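Long-range contacts in DNA methyltransferase (Nicotiana tabacum, PDB 4ONQ), which probably transfers a methyl group from S-adenosyl-L-methionine to cytosine C5 in DNA, the present chain being the catalytic domain of a plant de novo methyltransferase: residues Y41-A46 with R80-N85; V68-F73 with V213-Y218; S115-T120 with F156-C161. The protein carries 5 engineered substitutions. All coordinates share one frame; numbering follows the deposited sequence.

Interaction 1. Residues Y41-A46 with R80-N85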
loop_
_atom_site.group_PDB
_atom_site.type_symbol
_atom_site.label_atom_id
_atom_site.label_comp_id
_atom_site.label_asym_id
_atom_site.label_seq_id
_atom_site.Cartn_x
_atom_site.Cartn_y
_atom_site.Cartn_z
ATOM N N TYR A 41 10.550 -2.085 7.816
ATOM C CA TYR A 41 9.818 -1.218 6.916
ATOM C C TYR A 41 8.494 -0.879 7.585
ATOM O O TYR A 41 7.674 -1.760 7.830
ATOM C CB TYR A 41 9.586 -1.959 5.600
ATOM C CG TYR A 41 9.044 -1.129 4.461
ATOM C CD1 TYR A 41 9.897 -0.369 3.652
ATOM C CD2 TYR A 41 7.677 -1.137 4.166
ATOM C CE1 TYR A 41 9.394 0.374 2.591
ATOM C CE2 TYR A 41 7.164 -0.407 3.119
ATOM C CZ TYR A 41 8.017 0.348 2.335
ATOM O OH TYR A 41 7.484 1.062 1.287
ATOM N N TYR A 42 8.310 0.395 7.911
ATOM C CA TYR A 42 7.092 0.862 8.556
ATOM C C TYR A 42 6.387 1.899 7.693
ATOM O O TYR A 42 7.013 2.830 7.193
ATOM C CB TYR A 42 7.385 1.465 9.938
ATOM C CG TYR A 42 6.122 1.926 10.621
ATOM C CD1 TYR A 42 5.255 1.006 11.191
ATOM C CD2 TYR A 42 5.772 3.268 10.660
ATOM C CE1 TYR A 42 4.089 1.406 11.794
ATOM C CE2 TYR A 42 4.598 3.680 11.267
ATOM C CZ TYR A 42 3.759 2.741 11.831
ATOM O OH TYR A 42 2.582 3.121 12.441
ATOM N N GLU A 43 5.076 1.748 7.535
ATOM C CA GLU A 43 4.304 2.662 6.706
ATOM C C GLU A 43 3.241 3.384 7.521
ATOM O O GLU A 43 2.539 2.769 8.322
ATOM C CB GLU A 43 3.644 1.902 5.555
ATOM C CG GLU A 43 2.713 2.748 4.695
ATOM C CD GLU A 43 1.272 2.271 4.740
ATOM O OE1 GLU A 43 0.912 1.535 5.683
ATOM O OE2 GLU A 43 0.498 2.631 3.829
ATOM N N ASN A 44 3.125 4.692 7.322
ATOM C CA ASN A 44 2.046 5.438 7.952
ATOM C C ASN A 44 1.537 6.542 7.043
ATOM O O ASN A 44 2.219 6.930 6.096
ATOM C CB ASN A 44 2.496 6.016 9.294
ATOM C CG ASN A 44 1.442 5.867 10.373
ATOM O OD1 ASN A 44 0.243 5.823 10.087
ATOM N ND2 ASN A 44 1.884 5.775 11.622
ATOM N N VAL A 45 0.336 7.037 7.327
ATOM C CA VAL A 45 -0.230 8.163 6.591
ATOM C C VAL A 45 0.745 9.335 6.599
ATOM O O VAL A 45 1.312 9.662 7.636
ATOM C CB VAL A 45 -1.559 8.622 7.215
ATOM C CG1 VAL A 45 -2.163 9.762 6.407
ATOM C CG2 VAL A 45 -2.529 7.455 7.311
ATOM N N ALA A 46 0.951 9.950 5.439
ATOM C CA ALA A 46 1.852 11.090 5.335
ATOM C C ALA A 46 1.352 12.286 6.145
ATOM O O ALA A 46 2.087 12.843 6.958
ATOM C CB ALA A 46 2.047 11.485 3.884
ATOM N N ARG A 80 2.224 8.791 1.717
ATOM C CA ARG A 80 2.628 8.025 2.837
ATOM C C ARG A 80 4.021 8.395 3.263
ATOM O O ARG A 80 4.801 8.918 2.515
ATOM C CB ARG A 80 2.499 6.528 2.532
ATOM C CG ARG A 80 1.083 6.029 2.323
ATOM C CD ARG A 80 0.444 5.755 3.655
ATOM N NE ARG A 80 -0.948 5.394 3.580
ATOM C CZ ARG A 80 -1.914 6.216 3.233
ATOM N NH1 ARG A 80 -3.154 5.796 3.180
ATOM N NH2 ARG A 80 -1.644 7.459 2.950
ATOM N N GLY A 81 4.291 8.133 4.512
ATOM C CA GLY A 81 5.626 8.217 5.074
ATOM C C GLY A 81 6.118 6.825 5.443
ATOM O O GLY A 81 5.434 6.078 6.154
ATOM N N TYR A 82 7.299 6.469 4.943
ATOM C CA TYR A 82 7.888 5.163 5.216
ATOM C C TYR A 82 9.173 5.294 6.024
ATOM O O TYR A 82 10.134 5.909 5.579
ATOM C CB TYR A 82 8.188 4.419 3.911
ATOM C CG TYR A 82 7.001 4.276 2.987
ATOM C CD1 TYR A 82 6.191 3.146 3.024
ATOM C CD2 TYR A 82 6.692 5.272 2.071
ATOM C CE1 TYR A 82 5.103 3.012 2.169
ATOM C CE2 TYR A 82 5.614 5.151 1.218
ATOM C CZ TYR A 82 4.821 4.022 1.269
ATOM O OH TYR A 82 3.745 3.923 0.417
ATOM N N ILE A 83 9.185 4.713 7.217
ATOM C CA ILE A 83 10.391 4.667 8.028
ATOM C C ILE A 83 11.057 3.324 7.805
ATOM O O ILE A 83 10.449 2.288 8.051
ATOM C CB ILE A 83 10.065 4.785 9.523
ATOM C CG1 ILE A 83 9.217 6.029 9.792
ATOM C CG2 ILE A 83 11.353 4.792 10.347
ATOM C CD1 ILE A 83 10.027 7.257 10.124
ATOM N N HIS A 84 12.303 3.329 7.347
ATOM C CA HIS A 84 12.993 2.069 7.099
ATOM C C HIS A 84 14.510 2.183 7.219
ATOM O O HIS A 84 15.056 3.281 7.304
ATOM C CB HIS A 84 12.603 1.517 5.727
ATOM C CG HIS A 84 12.917 2.440 4.594
ATOM N ND1 HIS A 84 14.122 2.414 3.924
ATOM C CD2 HIS A 84 12.185 3.418 4.011
ATOM C CE1 HIS A 84 14.116 3.333 2.975
ATOM N NE2 HIS A 84 12.953 3.958 3.009
ATOM N N ASN A 85 15.180 1.034 7.230
ATOM C CA ASN A 85 16.634 0.985 7.300
ATOM C C ASN A 85 17.232 0.244 6.103
ATOM O O ASN A 85 18.292 -0.373 6.204
ATOM C CB ASN A 85 17.085 0.345 8.617
ATOM C CG ASN A 85 16.640 -1.107 8.753
ATOM O OD1 ASN A 85 15.856 -1.614 7.946
ATOM N ND2 ASN A 85 17.133 -1.779 9.788
#

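Interaction 2. Residues V68-F73 with V213-Y218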
loop_
_atom_site.group_PDB
_atom_site.type_symbol
_atom_site.label_atom_id
_atom_site.label_comp_id
_atom_site.label_asym_id
_atom_site.label_seq_id
_atom_site.Cartn_x
_atom_site.Cartn_y
_atom_site.Cartn_z
ATOM N N VAL A 68 6.466 9.604 0.126
ATOM C CA VAL A 68 6.234 9.352 -1.290
ATOM C C VAL A 68 4.744 9.196 -1.618
ATOM O O VAL A 68 3.957 8.647 -0.832
ATOM C CB VAL A 68 7.116 8.181 -1.835
ATOM C CG1 VAL A 68 7.560 7.271 -0.715
ATOM C CG2 VAL A 68 6.408 7.399 -2.929
ATOM N N ASP A 69 4.371 9.751 -2.766
ATOM C CA ASP A 69 3.012 9.707 -3.266
ATOM C C ASP A 69 2.950 8.612 -4.318
ATOM O O ASP A 69 3.758 8.588 -5.249
ATOM C CB ASP A 69 2.650 11.062 -3.885
ATOM C CG ASP A 69 1.162 11.219 -4.137
ATOM O OD1 ASP A 69 0.489 10.218 -4.469
ATOM O OD2 ASP A 69 0.662 12.356 -3.999
ATOM N N SER A 70 1.989 7.707 -4.178
ATOM C CA SER A 70 1.912 6.562 -5.079
ATOM C C SER A 70 1.430 6.949 -6.467
ATOM O O SER A 70 1.334 6.100 -7.351
ATOM C CB SER A 70 1.028 5.463 -4.492
ATOM O OG SER A 70 1.664 4.849 -3.392
ATOM N N LYS A 71 1.220 8.218 -6.682
ATOM C CA LYS A 71 0.799 8.678 -7.961
ATOM C C LYS A 71 1.909 8.587 -8.935
ATOM O O LYS A 71 1.722 8.671 -10.108
ATOM C CB LYS A 71 0.357 10.100 -7.857
ATOM C CG LYS A 71 1.437 11.104 -7.931
ATOM C CD LYS A 71 0.883 12.448 -7.647
ATOM C CE LYS A 71 1.832 13.561 -7.904
ATOM N NZ LYS A 71 1.221 14.840 -7.552
ATOM N N TYR A 72 3.089 8.384 -8.423
ATOM C CA TYR A 72 4.262 8.154 -9.253
ATOM C C TYR A 72 4.427 6.677 -9.591
ATOM O O TYR A 72 5.390 6.285 -10.247
ATOM C CB TYR A 72 5.511 8.692 -8.557
ATOM C CG TYR A 72 5.478 10.192 -8.386
ATOM C CD1 TYR A 72 5.577 11.031 -9.483
ATOM C CD2 TYR A 72 5.340 10.769 -7.130
ATOM C CE1 TYR A 72 5.541 12.402 -9.339
ATOM C CE2 TYR A 72 5.300 12.138 -6.975
ATOM C CZ TYR A 72 5.404 12.949 -8.084
ATOM O OH TYR A 72 5.372 14.315 -7.944
ATOM N N PHE A 73 3.475 5.860 -9.150
ATOM C CA PHE A 73 3.550 4.425 -9.385
ATOM C C PHE A 73 2.283 3.856 -10.012
ATOM O O PHE A 73 2.292 2.743 -10.542
ATOM C CB PHE A 73 3.892 3.690 -8.091
ATOM C CG PHE A 73 5.247 4.038 -7.544
ATOM C CD1 PHE A 73 6.348 3.254 -7.840
ATOM C CD2 PHE A 73 5.424 5.158 -6.747
ATOM C CE1 PHE A 73 7.596 3.570 -7.342
ATOM C CE2 PHE A 73 6.669 5.482 -6.252
ATOM C CZ PHE A 73 7.755 4.684 -6.549
ATOM N N VAL A 213 1.138 -1.778 -3.978
ATOM C CA VAL A 213 2.181 -2.779 -4.198
ATOM C C VAL A 213 3.397 -2.323 -5.031
ATOM O O VAL A 213 4.527 -2.707 -4.732
ATOM C CB VAL A 213 1.573 -4.085 -4.772
ATOM C CG1 VAL A 213 2.654 -5.085 -5.118
ATOM C CG2 VAL A 213 0.587 -4.688 -3.767
ATOM N N ASP A 214 3.178 -1.509 -6.061
ATOM C CA ASP A 214 4.280 -1.065 -6.923
ATOM C C ASP A 214 5.273 -0.180 -6.154
ATOM O O ASP A 214 6.493 -0.275 -6.343
ATOM C CB ASP A 214 3.757 -0.311 -8.155
ATOM C CG ASP A 214 2.760 -1.122 -8.975
ATOM O OD1 ASP A 214 3.195 -1.937 -9.813
ATOM O OD2 ASP A 214 1.536 -0.927 -8.798
ATOM N N THR A 215 4.735 0.670 -5.284
ATOM C CA THR A 215 5.526 1.580 -4.457
ATOM C C THR A 215 6.418 0.792 -3.489
ATOM O O THR A 215 7.662 0.929 -3.464
ATOM C CB THR A 215 4.583 2.517 -3.637
ATOM O OG1 THR A 215 3.614 3.111 -4.508
ATOM C CG2 THR A 215 5.360 3.619 -2.936
ATOM N N VAL A 216 5.763 -0.046 -2.695
ATOM C CA VAL A 216 6.452 -0.882 -1.730
ATOM C C VAL A 216 7.504 -1.757 -2.408
ATOM O O VAL A 216 8.614 -1.905 -1.902
ATOM C CB VAL A 216 5.462 -1.766 -0.968
ATOM C CG1 VAL A 216 6.206 -2.721 -0.047
ATOM C CG2 VAL A 216 4.488 -0.902 -0.186
ATOM N N ALA A 217 7.162 -2.319 -3.561
ATOM C CA ALA A 217 8.086 -3.192 -4.274
ATOM C C ALA A 217 9.290 -2.401 -4.749
ATOM O O ALA A 217 10.413 -2.908 -4.742
ATOM C CB ALA A 217 7.402 -3.863 -5.446
ATOM N N TYR A 218 9.053 -1.161 -5.170
ATOM C CA TYR A 218 10.155 -0.289 -5.553
ATOM C C TYR A 218 11.116 -0.123 -4.387
ATOM O O TYR A 218 12.331 -0.148 -4.576
ATOM C CB TYR A 218 9.653 1.075 -6.020
ATOM C CG TYR A 218 10.751 2.020 -6.465
ATOM C CD1 TYR A 218 11.441 1.810 -7.656
ATOM C CD2 TYR A 218 11.086 3.131 -5.704
ATOM C CE1 TYR A 218 12.436 2.679 -8.070
ATOM C CE2 TYR A 218 12.079 4.002 -6.109
ATOM C CZ TYR A 218 12.751 3.773 -7.290
ATOM O OH TYR A 218 13.740 4.646 -7.686
#

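Interaction 3. Residues S115-T120 with F156-C161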
loop_
_atom_site.group_PDB
_atom_site.type_symbol
_atom_site.label_atom_id
_atom_site.label_comp_id
_atom_site.label_asym_id
_atom_site.label_seq_id
_atom_site.Cartn_x
_atom_site.Cartn_y
_atom_site.Cartn_z
ATOM N N SER A 115 -14.991 16.561 -21.351
ATOM C CA SER A 115 -13.831 17.433 -21.515
ATOM C C SER A 115 -13.638 18.367 -20.316
ATOM O O SER A 115 -12.522 18.811 -20.037
ATOM C CB SER A 115 -13.956 18.250 -22.802
ATOM O OG SER A 115 -15.147 19.018 -22.795
ATOM N N TRP A 116 -14.722 18.657 -19.604
ATOM C CA TRP A 116 -14.661 19.581 -18.477
ATOM C C TRP A 116 -14.257 18.913 -17.161
ATOM O O TRP A 116 -14.158 19.579 -16.127
ATOM C CB TRP A 116 -15.984 20.334 -18.317
ATOM C CG TRP A 116 -17.194 19.450 -18.229
ATOM C CD1 TRP A 116 -17.977 19.030 -19.262
ATOM C CD2 TRP A 116 -17.764 18.888 -17.039
ATOM N NE1 TRP A 116 -18.998 18.238 -18.790
ATOM C CE2 TRP A 116 -18.886 18.133 -17.430
ATOM C CE3 TRP A 116 -17.427 18.943 -15.684
ATOM C CZ2 TRP A 116 -19.679 17.443 -16.514
ATOM C CZ3 TRP A 116 -18.216 18.257 -14.775
ATOM C CH2 TRP A 116 -19.330 17.515 -15.195
ATOM N N ASP A 117 -14.038 17.600 -17.198
ATOM C CA ASP A 117 -13.498 16.886 -16.047
ATOM C C ASP A 117 -12.001 16.712 -16.271
ATOM O O ASP A 117 -11.576 15.854 -17.045
ATOM C CB ASP A 117 -14.189 15.530 -15.876
ATOM C CG ASP A 117 -13.852 14.853 -14.550
ATOM O OD1 ASP A 117 -12.714 15.014 -14.051
ATOM O OD2 ASP A 117 -14.735 14.153 -14.004
ATOM N N PRO A 118 -11.192 17.534 -15.592
ATOM C CA PRO A 118 -9.753 17.615 -15.867
ATOM C C PRO A 118 -8.934 16.515 -15.206
ATOM O O PRO A 118 -7.748 16.405 -15.498
ATOM C CB PRO A 118 -9.366 18.972 -15.271
ATOM C CG PRO A 118 -10.320 19.156 -14.133
ATOM C CD PRO A 118 -11.616 18.480 -14.542
ATOM N N ARG A 119 -9.548 15.723 -14.333
ATOM C CA ARG A 119 -8.821 14.677 -13.619
ATOM C C ARG A 119 -8.141 13.682 -14.558
ATOM O O ARG A 119 -8.735 13.216 -15.531
ATOM C CB ARG A 119 -9.753 13.910 -12.693
ATOM C CG ARG A 119 -10.327 14.709 -11.559
ATOM C CD ARG A 119 -11.307 13.850 -10.776
ATOM N NE ARG A 119 -12.428 13.420 -11.607
ATOM C CZ ARG A 119 -13.193 12.369 -11.339
ATOM N NH1 ARG A 119 -12.948 11.629 -10.267
ATOM N NH2 ARG A 119 -14.193 12.056 -12.151
ATOM N N THR A 120 -6.888 13.366 -14.256
ATOM C CA THR A 120 -6.192 12.278 -14.931
ATOM C C THR A 120 -5.645 11.348 -13.860
ATOM O O THR A 120 -5.038 10.318 -14.145
ATOM C CB THR A 120 -5.049 12.794 -15.816
ATOM O OG1 THR A 120 -4.134 13.549 -15.014
ATOM C CG2 THR A 120 -5.595 13.683 -16.925
ATOM N N PHE A 156 -19.865 21.488 -8.430
ATOM C CA PHE A 156 -20.544 20.539 -7.547
ATOM C C PHE A 156 -20.191 19.067 -7.874
ATOM O O PHE A 156 -19.735 18.316 -6.987
ATOM C CB PHE A 156 -22.059 20.787 -7.549
ATOM C CG PHE A 156 -22.867 19.608 -7.105
ATOM C CD1 PHE A 156 -22.942 19.267 -5.765
ATOM C CD2 PHE A 156 -23.549 18.836 -8.029
ATOM C CE1 PHE A 156 -23.685 18.172 -5.353
ATOM C CE2 PHE A 156 -24.295 17.741 -7.625
ATOM C CZ PHE A 156 -24.359 17.408 -6.286
ATOM N N VAL A 157 -20.357 18.658 -9.135
ATOM C CA VAL A 157 -20.056 17.268 -9.477
ATOM C C VAL A 157 -18.567 16.945 -9.404
ATOM O O VAL A 157 -18.207 15.846 -9.009
ATOM C CB VAL A 157 -20.716 16.742 -10.812
ATOM C CG1 VAL A 157 -21.666 17.740 -11.407
ATOM C CG2 VAL A 157 -19.670 16.254 -11.829
ATOM N N LEU A 158 -17.702 17.894 -9.754
ATOM C CA LEU A 158 -16.269 17.632 -9.655
ATOM C C LEU A 158 -15.846 17.449 -8.201
ATOM O O LEU A 158 -15.014 16.596 -7.885
ATOM C CB LEU A 158 -15.447 18.724 -10.332
ATOM C CG LEU A 158 -15.293 18.554 -11.842
ATOM C CD1 LEU A 158 -14.440 19.679 -12.389
ATOM C CD2 LEU A 158 -14.671 17.202 -12.159
ATOM N N ASP A 159 -16.452 18.199 -7.313
ATOM C CA ASP A 159 -16.171 18.046 -5.910
ATOM C C ASP A 159 -16.633 16.716 -5.393
ATOM O O ASP A 159 -15.924 16.100 -4.662
ATOM C CB ASP A 159 -16.776 19.182 -5.048
ATOM C CG ASP A 159 -16.074 20.524 -5.215
ATOM O OD1 ASP A 159 -15.002 20.593 -5.799
ATOM O OD2 ASP A 159 -16.603 21.537 -4.758
ATOM N N GLN A 160 -17.839 16.305 -5.746
ATOM C CA GLN A 160 -18.303 15.007 -5.356
ATOM C C GLN A 160 -17.482 13.872 -5.923
ATOM O O GLN A 160 -17.242 12.943 -5.249
ATOM C CB GLN A 160 -19.773 14.814 -5.668
ATOM C CG GLN A 160 -20.705 15.790 -5.014
ATOM C CD GLN A 160 -20.591 15.829 -3.528
ATOM O OE1 GLN A 160 -20.617 14.836 -2.871
ATOM N NE2 GLN A 160 -20.479 16.992 -3.007
ATOM N N CYS A 161 -17.069 13.967 -7.166
ATOM C CA CYS A 161 -16.242 12.964 -7.803
ATOM C C CYS A 161 -14.873 12.785 -7.213
ATOM O O CYS A 161 -14.413 11.702 -7.087
ATOM C CB CYS A 161 -16.109 13.246 -9.275
ATOM S SG CYS A 161 -17.586 13.036 -10.206
#

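Interaction 1. Residues Y41-A46 with R80-N85
Y42 and I83 form one hydrogen-bonded pair of an antiparallel ladder, and N44 with G81 forms the next. In the first, Y42 N reaches I83 O at 2.9 Å and I83 N returns to Y42 O; in the second, N44 and G81 exchange two equally short backbone bonds. The Y82 CA-H adds a contact to Y42 O.

Y41, Y82 and H84 gather as an aromatic cluster on the face that also carries E43. With CG of Y41 anti to its own N (chi1 -170°), the ring extends so that its CZ lies 3.4 Å from CD1 of Y82, the two planes inclined by 33°. H84 lies alongside Y41, CB at 3.9 Å from CD1 of Y41. The hydroxyl of Y41 is hydrogen-bonded to H219, and NE2 of H84 to E66.

One salt bridge crosses the pair: E43 OE2 meets the edge of the R80 guanidinium in its plane, 3.1 Å from NE of R80, through a hydrogen bond that is bent and weak. CG2 of V45 lies over one face of that group.

The ladder joins strands 39-45 and 79-84 in the mixed sheet of the Rossmann-like methyltransferase fold, with the E43 side chain about 5 Å from bound sinefungin.

Interaction 2. Residues V68-F73 with V213-Y218
F73 lays its ring against the start of helix 213-220, over T215. The CA of T215 sits over the centre of one ring face, 3.9 Å from the centroid and 13° off the normal, a CH-pi contact made by the helix backbone itself. CG of F73 stands anti to its carbonyl carbon (chi1 -64°), which brings one ring face up against T215, with CE1 reaching CB of Y218.

Apolar contacts extend the packing on the helix and on the strand. CE1 of F73 comes within 3.5 Å of CB of Y218, and the two side chains cross at about a right angle, their rings inclined by 55° without stacking. On the strand side, V68 and T215 meet tip to tip through their methyls, CG2 to CG2 at 3.9 Å. D214 contributes at the near edge of the helix, its CB 4.0 Å from CB of F73.

A single hydrogen bond crosses the interface, from S70 OG to T215 OG1 at 2.8 Å; S70 lies in the 3-10 turn that follows strand 66-69. The T215 hydroxyl is also hydrogen-bonded to OE1 of Q212, just ahead of the helix, and the D214 carboxylate takes a bond from NE2 of the same glutamine.

The chemistry is that of a buried, mainly apolar interface with one hydroxyl pair inside it. T215 serves both kinds of contact: its polar branch is satisfied by S70 and Q212, which probably fixes its rotation, while its methyl and CA face V68 and the F73 ring.

Interaction 3. Residues S115-T120 with F156-C161
L158 reaches from its helix to W116, D117 and P118. CD1 of L158 lies 3.7 Å from CD of P118 and also meets the backbone O of W116. CD2 of L158 lies mainly against the D117 carboxylate, 3.5 Å from CG of D117.

The indole of W116 presents its edge to the helix: V157 CG2 lies in the ring plane, 3.6 Å from CH2 of W116, and the two side chains cross at about a right angle. A chi1 of 53° sets the indole between its own backbone N and carbonyl carbon, turned toward V157 and L158.

R119 lies flat against C161, whose CB sits over one guanidinium face, toward its rim, 3.7 Å from CZ of R119. D117 holds that group in a side-on salt bridge, R119 NE to D117 OD1 at 2.9 Å in a nearly straight bond (171°) and NH2 to OD2. OD1 also accepts from R119 N; this side-chain-to-backbone bond closes an Asx turn.

W168 NE1 bonds to D117 OD2 and R119 NH1 to L166 O, which ties the loop to strand 166-170, while V157 carries helix 151-164 against helix 132-143 through I138 and V142.

How the interactions relate
Interactions 1 and 2 adjoin, with centres 12 Å apart. Strand 79-84 lies between strands 39-45 and 66-69 in the mixed seven-stranded sheet, and R80 O and V68 N form a probable hydrogen bond between the two contacts. Y82 also packs against V68 and T215, so helix 213-220 rests on the same side as the aromatic cluster. Along the chain their segments alternate, drawing the N-terminal strands and a much later helix into one core. Interaction 3 falls within the loop closed by interaction 2, yet lies apart, its centre 31 Å from that of interaction 1 and 24 Å from that of interaction 2. It joins a loop to helix 151-164 in an outlying part of the chain that also holds the two-stranded sheet.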